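Local coordinates for protein LP04448p (Drosophila melanogaster, PDB 4QMH) that probably promotes microtubule polymerization as a member of the XMAP215 family, which binds tubulin through an array of TOG domains, the fourth of which is described here, at residues N94-L99 against K132-S137; P101-A106 against L119-S124; Q83-M88 against G126-Y131. All blocks are in the same frame, centred on the assembly; numbering follows the deposited sequence.

Interaction 1 of 3, residues N94-L99 against K132-S137. With SO4 (sulfate ion), chain B.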
loop_
_atom_site.group_PDB
_atom_site.type_symbol
_atom_site.label_atom_id
_atom_site.label_comp_id
_atom_site.label_asym_id
_atom_site.label_seq_id
_atom_site.Cartn_x
_atom_site.Cartn_y
_atom_site.Cartn_z
ATOM N N ASN A 94 -0.959 -13.315 0.698
ATOM C CA ASN A 94 0.235 -13.942 1.259
ATOM C C ASN A 94 1.495 -13.114 1.087
ATOM O O ASN A 94 2.479 -13.317 1.801
ATOM C CB ASN A 94 0.478 -15.325 0.650
ATOM C CG ASN A 94 -0.578 -16.347 1.044
ATOM O OD1 ASN A 94 -1.691 -15.997 1.431
ATOM N ND2 ASN A 94 -0.226 -17.621 0.934
ATOM N N HIS A 95 1.462 -12.180 0.145
ATOM C CA HIS A 95 2.663 -11.448 -0.241
ATOM C C HIS A 95 2.578 -9.960 0.008
ATOM O O HIS A 95 3.486 -9.220 -0.356
ATOM C CB HIS A 95 2.964 -11.733 -1.708
ATOM C CG HIS A 95 3.075 -13.190 -1.981
ATOM N ND1 HIS A 95 4.116 -13.949 -1.487
ATOM C CD2 HIS A 95 2.239 -14.056 -2.599
ATOM C CE1 HIS A 95 3.942 -15.209 -1.836
ATOM N NE2 HIS A 95 2.805 -15.303 -2.507
ATOM N N VAL A 96 1.512 -9.538 0.673
ATOM C CA VAL A 96 1.307 -8.120 0.960
ATOM C C VAL A 96 2.447 -7.526 1.797
ATOM O O VAL A 96 2.943 -6.430 1.516
ATOM C CB VAL A 96 -0.075 -7.895 1.632
ATOM C CG1 VAL A 96 -0.123 -6.549 2.348
ATOM C CG2 VAL A 96 -1.176 -8.009 0.595
ATOM N N ARG A 97 2.892 -8.259 2.812
ATOM C CA ARG A 97 3.989 -7.768 3.640
ATOM C C ARG A 97 5.266 -7.464 2.839
ATOM O O ARG A 97 5.991 -6.514 3.146
ATOM C CB ARG A 97 4.266 -8.759 4.768
ATOM C CG ARG A 97 5.320 -8.328 5.735
ATOM C CD ARG A 97 5.433 -9.340 6.859
ATOM N NE ARG A 97 6.545 -9.009 7.732
ATOM C CZ ARG A 97 6.454 -8.165 8.746
ATOM N NH1 ARG A 97 5.291 -7.577 9.011
ATOM N NH2 ARG A 97 7.522 -7.916 9.491
ATOM N N ASN A 98 5.539 -8.258 1.803
ATOM C CA ASN A 98 6.691 -7.990 0.946
ATOM C C ASN A 98 6.475 -6.836 -0.031
ATOM O O ASN A 98 7.361 -6.005 -0.226
ATOM C CB ASN A 98 7.109 -9.251 0.177
ATOM C CG ASN A 98 7.981 -10.185 1.006
ATOM O OD1 ASN A 98 9.106 -9.841 1.383
ATOM N ND2 ASN A 98 7.472 -11.376 1.275
ATOM N N LEU A 99 5.293 -6.779 -0.636
ATOM C CA LEU A 99 5.088 -5.920 -1.800
ATOM C C LEU A 99 4.447 -4.579 -1.488
ATOM O O LEU A 99 4.728 -3.595 -2.158
ATOM C CB LEU A 99 4.240 -6.631 -2.851
ATOM C CG LEU A 99 4.838 -7.962 -3.301
ATOM C CD1 LEU A 99 3.880 -8.654 -4.266
ATOM C CD2 LEU A 99 6.205 -7.746 -3.938
ATOM N N LYS A 132 -7.463 -6.113 4.608
ATOM C CA LYS A 132 -7.074 -6.330 5.994
ATOM C C LYS A 132 -5.564 -6.367 6.164
ATOM O O LYS A 132 -5.029 -5.812 7.122
ATOM C CB LYS A 132 -7.692 -7.636 6.502
ATOM C CG LYS A 132 -7.381 -7.969 7.947
ATOM C CD LYS A 132 -8.284 -9.102 8.428
ATOM C CE LYS A 132 -7.869 -9.618 9.800
ATOM N NZ LYS A 132 -6.613 -10.415 9.737
ATOM N N GLU A 133 -4.873 -7.023 5.233
ATOM C CA GLU A 133 -3.424 -7.164 5.342
ATOM C C GLU A 133 -2.654 -5.865 5.182
ATOM O O GLU A 133 -1.469 -5.818 5.536
ATOM C CB GLU A 133 -2.882 -8.207 4.357
ATOM C CG GLU A 133 -3.136 -9.638 4.784
ATOM C CD GLU A 133 -4.586 -10.016 4.621
ATOM O OE1 GLU A 133 -5.288 -9.356 3.822
ATOM O OE2 GLU A 133 -5.028 -10.972 5.278
ATOM N N PHE A 134 -3.294 -4.814 4.664
ATOM C CA PHE A 134 -2.620 -3.512 4.518
ATOM C C PHE A 134 -2.483 -2.799 5.860
ATOM O O PHE A 134 -1.637 -1.915 6.029
ATOM C CB PHE A 134 -3.396 -2.578 3.582
ATOM C CG PHE A 134 -3.449 -3.036 2.148
ATOM C CD1 PHE A 134 -2.393 -3.720 1.577
ATOM C CD2 PHE A 134 -4.562 -2.759 1.371
ATOM C CE1 PHE A 134 -2.456 -4.131 0.252
ATOM C CE2 PHE A 134 -4.631 -3.161 0.042
ATOM C CZ PHE A 134 -3.581 -3.850 -0.512
ATOM N N PHE A 135 -3.359 -3.148 6.798
ATOM C CA PHE A 135 -3.465 -2.440 8.074
ATOM C C PHE A 135 -2.786 -3.219 9.194
ATOM O O PHE A 135 -3.395 -3.555 10.210
ATOM C CB PHE A 135 -4.938 -2.132 8.371
ATOM C CG PHE A 135 -5.545 -1.192 7.375
ATOM C CD1 PHE A 135 -5.348 0.175 7.495
ATOM C CD2 PHE A 135 -6.267 -1.668 6.293
ATOM C CE1 PHE A 135 -5.893 1.061 6.559
ATOM C CE2 PHE A 135 -6.795 -0.795 5.347
ATOM C CZ PHE A 135 -6.609 0.579 5.487
ATOM N N GLU A 136 -1.503 -3.483 8.975
ATOM C CA GLU A 136 -0.673 -4.258 9.876
ATOM C C GLU A 136 0.748 -3.722 9.843
ATOM O O GLU A 136 1.204 -3.194 8.824
ATOM C CB GLU A 136 -0.656 -5.733 9.461
ATOM C CG GLU A 136 -2.032 -6.389 9.493
ATOM C CD GLU A 136 -1.961 -7.898 9.706
ATOM O OE1 GLU A 136 -0.852 -8.412 9.929
ATOM O OE2 GLU A 136 -3.015 -8.564 9.656
ATOM N N SER A 137 1.430 -3.858 10.974
ATOM C CA SER A 137 2.866 -3.634 11.074
ATOM C C SER A 137 3.316 -2.217 10.765
ATOM O O SER A 137 4.489 -1.987 10.483
ATOM C CB SER A 137 3.609 -4.639 10.193
ATOM O OG SER A 137 3.294 -5.960 10.594
HETATM S S SO4 B . -11.539 -6.978 3.295
HETATM O O1 SO4 B . -11.929 -8.269 2.721
HETATM O O2 SO4 B . -11.232 -6.035 2.228
HETATM O O3 SO4 B . -12.652 -6.436 4.082
HETATM O O4 SO4 B . -10.373 -7.176 4.159
#

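Interaction 2 of 3, residues P101-A106 against L119-S124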
loop_
_atom_site.group_PDB
_atom_site.type_symbol
_atom_site.label_atom_id
_atom_site.label_comp_id
_atom_site.label_asym_id
_atom_site.label_seq_id
_atom_site.Cartn_x
_atom_site.Cartn_y
_atom_site.Cartn_z
ATOM N N PRO A 101 4.825 -2.359 1.002
ATOM C CA PRO A 101 5.724 -1.223 1.256
ATOM C C PRO A 101 6.276 -0.614 -0.032
ATOM O O PRO A 101 6.420 0.617 -0.121
ATOM C CB PRO A 101 6.846 -1.847 2.079
ATOM C CG PRO A 101 6.134 -2.956 2.854
ATOM C CD PRO A 101 5.162 -3.528 1.838
ATOM N N GLY A 102 6.556 -1.461 -1.023
ATOM C CA GLY A 102 7.066 -0.984 -2.300
ATOM C C GLY A 102 6.015 -0.222 -3.094
ATOM O O GLY A 102 6.313 0.781 -3.730
ATOM N N PHE A 103 4.776 -0.709 -3.072
ATOM C CA PHE A 103 3.670 0.013 -3.688
ATOM C C PHE A 103 3.517 1.388 -3.049
ATOM O O PHE A 103 3.328 2.395 -3.734
ATOM C CB PHE A 103 2.341 -0.729 -3.501
ATOM C CG PHE A 103 2.292 -2.098 -4.108
ATOM C CD1 PHE A 103 3.194 -2.503 -5.080
ATOM C CD2 PHE A 103 1.315 -2.985 -3.689
ATOM C CE1 PHE A 103 3.117 -3.777 -5.622
ATOM C CE2 PHE A 103 1.223 -4.266 -4.231
ATOM C CZ PHE A 103 2.136 -4.662 -5.200
ATOM N N LEU A 104 3.582 1.429 -1.723
ATOM C CA LEU A 104 3.396 2.689 -1.024
ATOM C C LEU A 104 4.505 3.648 -1.406
ATOM O O LEU A 104 4.282 4.844 -1.582
ATOM C CB LEU A 104 3.392 2.474 0.491
ATOM C CG LEU A 104 2.165 1.792 1.101
ATOM C CD1 LEU A 104 2.411 1.537 2.583
ATOM C CD2 LEU A 104 0.901 2.629 0.867
ATOM N N HIS A 105 5.719 3.127 -1.513
ATOM C CA HIS A 105 6.830 3.987 -1.823
ATOM C C HIS A 105 6.687 4.602 -3.217
ATOM O O HIS A 105 7.043 5.762 -3.428
ATOM C CB HIS A 105 8.149 3.241 -1.693
ATOM C CG HIS A 105 9.330 4.146 -1.719
ATOM N ND1 HIS A 105 9.660 4.969 -0.662
ATOM C CD2 HIS A 105 10.235 4.394 -2.693
ATOM C CE1 HIS A 105 10.736 5.667 -0.981
ATOM N NE2 HIS A 105 11.101 5.341 -2.207
ATOM N N ALA A 106 6.133 3.838 -4.159
ATOM C CA ALA A 106 5.945 4.344 -5.515
ATOM C C ALA A 106 4.855 5.413 -5.582
ATOM O O ALA A 106 4.768 6.148 -6.565
ATOM C CB ALA A 106 5.612 3.189 -6.481
ATOM N N LEU A 119 -1.178 2.814 -7.229
ATOM C CA LEU A 119 -2.532 2.775 -6.671
ATOM C C LEU A 119 -3.308 1.568 -7.190
ATOM O O LEU A 119 -4.056 0.938 -6.453
ATOM C CB LEU A 119 -3.288 4.060 -7.009
ATOM C CG LEU A 119 -3.023 5.267 -6.124
ATOM C CD1 LEU A 119 -3.761 6.487 -6.655
ATOM C CD2 LEU A 119 -3.441 4.968 -4.677
ATOM N N ASN A 120 -3.119 1.253 -8.465
ATOM C CA ASN A 120 -3.813 0.130 -9.087
ATOM C C ASN A 120 -3.384 -1.205 -8.505
ATOM O O ASN A 120 -4.203 -2.100 -8.316
ATOM C CB ASN A 120 -3.572 0.133 -10.593
ATOM C CG ASN A 120 -4.270 1.278 -11.287
ATOM O OD1 ASN A 120 -5.308 1.757 -10.831
ATOM N ND2 ASN A 120 -3.706 1.722 -12.404
ATOM N N CYS A 121 -2.089 -1.341 -8.239
ATOM C CA CYS A 121 -1.584 -2.518 -7.549
ATOM C C CYS A 121 -2.211 -2.634 -6.182
ATOM O O CYS A 121 -2.664 -3.703 -5.785
ATOM C CB CYS A 121 -0.075 -2.442 -7.358
ATOM S SG CYS A 121 0.863 -3.112 -8.710
ATOM N N ILE A 122 -2.192 -1.537 -5.432
ATOM C CA ILE A 122 -2.733 -1.563 -4.094
ATOM C C ILE A 122 -4.185 -2.003 -4.131
ATOM O O ILE A 122 -4.578 -2.916 -3.418
ATOM C CB ILE A 122 -2.617 -0.192 -3.396
ATOM C CG1 ILE A 122 -1.141 0.119 -3.110
ATOM C CG2 ILE A 122 -3.419 -0.211 -2.099
ATOM C CD1 ILE A 122 -0.856 1.567 -2.677
ATOM N N ASN A 123 -4.975 -1.366 -4.985
ATOM C CA ASN A 123 -6.400 -1.668 -5.015
ATOM C C ASN A 123 -6.704 -3.052 -5.591
ATOM O O ASN A 123 -7.681 -3.683 -5.198
ATOM C CB ASN A 123 -7.177 -0.556 -5.724
ATOM C CG ASN A 123 -7.259 0.706 -4.883
ATOM O OD1 ASN A 123 -7.350 0.637 -3.657
ATOM N ND2 ASN A 123 -7.203 1.861 -5.533
ATOM N N SER A 124 -5.858 -3.525 -6.501
ATOM C CA SER A 124 -6.005 -4.891 -6.994
ATOM C C SER A 124 -5.754 -5.913 -5.896
ATOM O O SER A 124 -6.541 -6.853 -5.718
ATOM C CB SER A 124 -5.089 -5.168 -8.181
ATOM O OG SER A 124 -5.279 -6.511 -8.608
#

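Interaction 3 of 3, residues Q83-M88 against G126-Y131. With SO4 (sulfate ion), chain B.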
loop_
_atom_site.group_PDB
_atom_site.type_symbol
_atom_site.label_atom_id
_atom_site.label_comp_id
_atom_site.label_asym_id
_atom_site.label_seq_id
_atom_site.Cartn_x
_atom_site.Cartn_y
_atom_site.Cartn_z
ATOM N N GLN A 83 -0.220 -8.171 -12.603
ATOM C CA GLN A 83 -0.411 -9.448 -13.289
ATOM C C GLN A 83 -0.415 -10.600 -12.274
ATOM O O GLN A 83 -1.228 -11.527 -12.362
ATOM C CB GLN A 83 0.695 -9.631 -14.332
ATOM C CG GLN A 83 0.708 -10.962 -15.057
ATOM C CD GLN A 83 1.944 -11.137 -15.929
ATOM O OE1 GLN A 83 2.893 -10.351 -15.861
ATOM N NE2 GLN A 83 1.934 -12.168 -16.758
ATOM N N LEU A 84 0.484 -10.531 -11.300
ATOM C CA LEU A 84 0.580 -11.576 -10.296
ATOM C C LEU A 84 -0.695 -11.625 -9.457
ATOM O O LEU A 84 -1.213 -12.703 -9.132
ATOM C CB LEU A 84 1.816 -11.341 -9.409
ATOM C CG LEU A 84 2.261 -12.475 -8.485
ATOM C CD1 LEU A 84 2.935 -13.612 -9.263
ATOM C CD2 LEU A 84 3.209 -11.931 -7.431
ATOM N N ALA A 85 -1.221 -10.454 -9.107
ATOM C CA ALA A 85 -2.436 -10.403 -8.299
ATOM C C ALA A 85 -3.580 -11.095 -9.025
ATOM O O ALA A 85 -4.304 -11.903 -8.446
ATOM C CB ALA A 85 -2.811 -8.963 -7.989
ATOM N N THR A 86 -3.735 -10.760 -10.298
ATOM C CA THR A 86 -4.804 -11.333 -11.102
ATOM C C THR A 86 -4.665 -12.854 -11.174
ATOM O O THR A 86 -5.645 -13.581 -11.033
ATOM C CB THR A 86 -4.813 -10.718 -12.511
ATOM O OG1 THR A 86 -5.108 -9.313 -12.408
ATOM C CG2 THR A 86 -5.858 -11.407 -13.394
ATOM N N ALA A 87 -3.442 -13.326 -11.382
ATOM C CA ALA A 87 -3.183 -14.763 -11.487
ATOM C C ALA A 87 -3.416 -15.511 -10.172
ATOM O O ALA A 87 -3.799 -16.683 -10.160
ATOM C CB ALA A 87 -1.736 -15.001 -11.989
ATOM N N MET A 88 -3.192 -14.829 -9.055
ATOM C CA MET A 88 -3.180 -15.491 -7.746
ATOM C C MET A 88 -4.519 -15.397 -7.020
ATOM O O MET A 88 -4.811 -16.205 -6.134
ATOM C CB MET A 88 -2.075 -14.876 -6.885
ATOM C CG MET A 88 -1.424 -15.832 -5.931
ATOM S SD MET A 88 -0.026 -15.042 -5.115
ATOM C CE MET A 88 1.328 -15.402 -6.218
ATOM N N GLY A 126 -5.990 -5.309 -2.771
ATOM C CA GLY A 126 -7.028 -5.105 -1.770
ATOM C C GLY A 126 -8.306 -5.851 -2.110
ATOM O O GLY A 126 -8.876 -6.561 -1.279
ATOM N N GLU A 127 -8.753 -5.693 -3.346
ATOM C CA GLU A 127 -9.961 -6.359 -3.815
ATOM C C GLU A 127 -9.842 -7.880 -3.820
ATOM O O GLU A 127 -10.776 -8.585 -3.444
ATOM C CB GLU A 127 -10.310 -5.880 -5.220
ATOM C CG GLU A 127 -10.619 -4.386 -5.314
ATOM C CD GLU A 127 -11.780 -3.957 -4.430
ATOM O OE1 GLU A 127 -12.518 -4.835 -3.931
ATOM O OE2 GLU A 127 -11.956 -2.735 -4.236
ATOM N N LYS A 128 -8.690 -8.382 -4.248
ATOM C CA LYS A 128 -8.516 -9.816 -4.434
ATOM C C LYS A 128 -8.196 -10.555 -3.143
ATOM O O LYS A 128 -8.736 -11.633 -2.883
ATOM C CB LYS A 128 -7.436 -10.072 -5.483
ATOM C CG LYS A 128 -7.835 -9.580 -6.849
ATOM C CD LYS A 128 -6.690 -9.661 -7.831
ATOM C CE LYS A 128 -7.143 -9.262 -9.221
ATOM N NZ LYS A 128 -7.643 -7.863 -9.264
ATOM N N GLY A 129 -7.320 -9.979 -2.328
ATOM C CA GLY A 129 -6.861 -10.652 -1.129
ATOM C C GLY A 129 -7.449 -10.099 0.150
ATOM O O GLY A 129 -7.280 -10.694 1.215
ATOM N N GLY A 130 -8.129 -8.961 0.041
ATOM C CA GLY A 130 -8.672 -8.264 1.193
ATOM C C GLY A 130 -7.798 -7.093 1.609
ATOM O O GLY A 130 -6.581 -7.119 1.459
ATOM N N TYR A 131 -8.422 -6.049 2.136
ATOM C CA TYR A 131 -7.680 -4.868 2.536
ATOM C C TYR A 131 -7.071 -5.047 3.923
ATOM O O TYR A 131 -6.243 -4.249 4.353
ATOM C CB TYR A 131 -8.604 -3.652 2.504
ATOM C CG TYR A 131 -8.855 -3.109 1.117
ATOM C CD1 TYR A 131 -9.862 -3.631 0.310
ATOM C CD2 TYR A 131 -8.088 -2.073 0.613
ATOM C CE1 TYR A 131 -10.088 -3.119 -0.966
ATOM C CE2 TYR A 131 -8.307 -1.562 -0.643
ATOM C CZ TYR A 131 -9.304 -2.087 -1.431
ATOM O OH TYR A 131 -9.506 -1.569 -2.695
HETATM S S SO4 B . -11.539 -6.978 3.295
HETATM O O1 SO4 B . -11.929 -8.269 2.721
HETATM O O2 SO4 B . -11.232 -6.035 2.228
HETATM O O3 SO4 B . -12.652 -6.436 4.082
HETATM O O4 SO4 B . -10.373 -7.176 4.159
#

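Interaction 1 of 3, residues N94-L99 against K132-S137
V96 and the pair E133–F134 show how a short 3-10 turn can be packed against the first turn of a helix by one branched side chain. The valine points at the turn and meets both neighbours at about a right angle, its two methyl groups dividing the work. With V96 CG1 anti to the backbone N (chi1 161°), that methyl reaches into the angle between backbone and ring: it lies 3.5 Å from the carbonyl O of E133 and 3.7 Å from CD1 of F134, approaching the ring obliquely. V96 CG2 lies 4.1 Å from F134 CE1. E133 contributes its CB, 3.8 Å from V96 CG1, while the rest of its chain bends at chi2 (73°) and carries the carboxylate away from the valine, towards a long, weak ion pair with R93. F134 starts out away from the helix, but its ring swings back and brings the CD1–CE1 side to the valine methyls.

The second point of contact is polar and lies at the surface. R97 runs out extended from CG to NE, and its guanidinium presents an edge to S137, whose OG sits near the plane of the group, 3.0 Å from NH1. The E136 carboxylate is farther off, with OE1 6.3 Å from R97 NH1, so any attraction between these charges would be at a distance. On the far side of the turn, the backbone N of K132 makes a weak hydrogen bond to O4 of a sulfate ion.

Within the all-helical fold, the contact joins the start of helix 96-106 to the loop between helices 112-129 and 139-145. F125 of helix 112-129 packs against both V96 and F134, F134 also stacks on F100, and F135 turns to helix 173-186.

Interaction 2 of 3, residues P101-A106 against L119-S124
The F103 ring receives C121 squarely on one face: CB of the cysteine stands 3.7 Å from the ring centroid and only 5° off the normal, a CH-pi contact over the centre. The sulfur follows it onto the same face, C121 SG lying 4.3 Å from the F103 centroid and 27° off the normal, a Cys sulfur-aromatic contact displaced towards CE1 and CZ. I122 approaches the ring obliquely, and its closest touch is at the root of the phenylalanine, with CG1 3.6 Å from F103 CB. These two side chains slide past each other in opposite directions. The CB bond of I122 does not itself face helix 96-106, but CG1, set beside the backbone N, carries CD1 back to within 4.1 Å of L104 CD2. F125 meets F103 edge-to-face, while L78 and C81 of helix 71-88 also pack against this phenylalanine.

All four touching residues are buried, and the contact between them is wholly apolar. The local axes pass 9.2 Å apart at 145° between their N-to-C directions. Such tilted antiparallel packing of consecutive helices fits the HEAT-like helical architecture of TOG domains.

Interaction 3 of 3, residues Q83-M88 against G126-Y131
A85 and T86 meet K128 where two helices of the TOG domain's HEAT-like array, 71-88 and 112-129, come together near their C-terminal ends. The packing is carried by the lysine's aliphatic chain, which points toward helix 71-88 and runs extended until it bends at chi4 (61°). K128 CD touches the backbone of A85, 3.3 Å from A85 O, with the alanine CB at 3.9 Å. K128 CE then passes over T86, 3.6 Å from T86 CA and also near OG1.

Polar bonding of the lysine is made within its own helix: the bend turns NZ back to S124 OG, one turn earlier, in a hydrogen bond. Without the long chain of K128, an alanine here being too short, A85 and T86 would probably lose their cover from this side and the S124 hydroxyl its ammonium partner.

Beyond the helix end, G130 has positive phi (101°), in a conformation where a side chain would jam against the preceding carbonyl O. The Y131 ring lies with one face centred over CA of G126. A sulfate ion, probably from the crystallisation liquor, meets this turn: Y131 N donates almost straight to its O2, 2.8 Å away at 171°.

From the N terminus, the chain first passes 83-88 at the end of helix 71-88, then 94-99 and 101-106 on helix 96-106, before turning back along helix 112-129. Interaction 2 closes the shortest loop, a hairpin of consecutive helices that lies within the spans of both other contacts. Interactions 1 and 3 cross, their segments alternating: 83-88 pairs with 126-131, while 94-99 pairs with 132-137. Interaction 3 ties the preceding helix to this hairpin, and interaction 1 fastens the hairpin's exit loop to its first helix. The three sites also touch directly: F134 CZ packs on I122 O, H95 on M88, and S124 OG on A85 CB, while one sulfate contacts interactions 1 and 3.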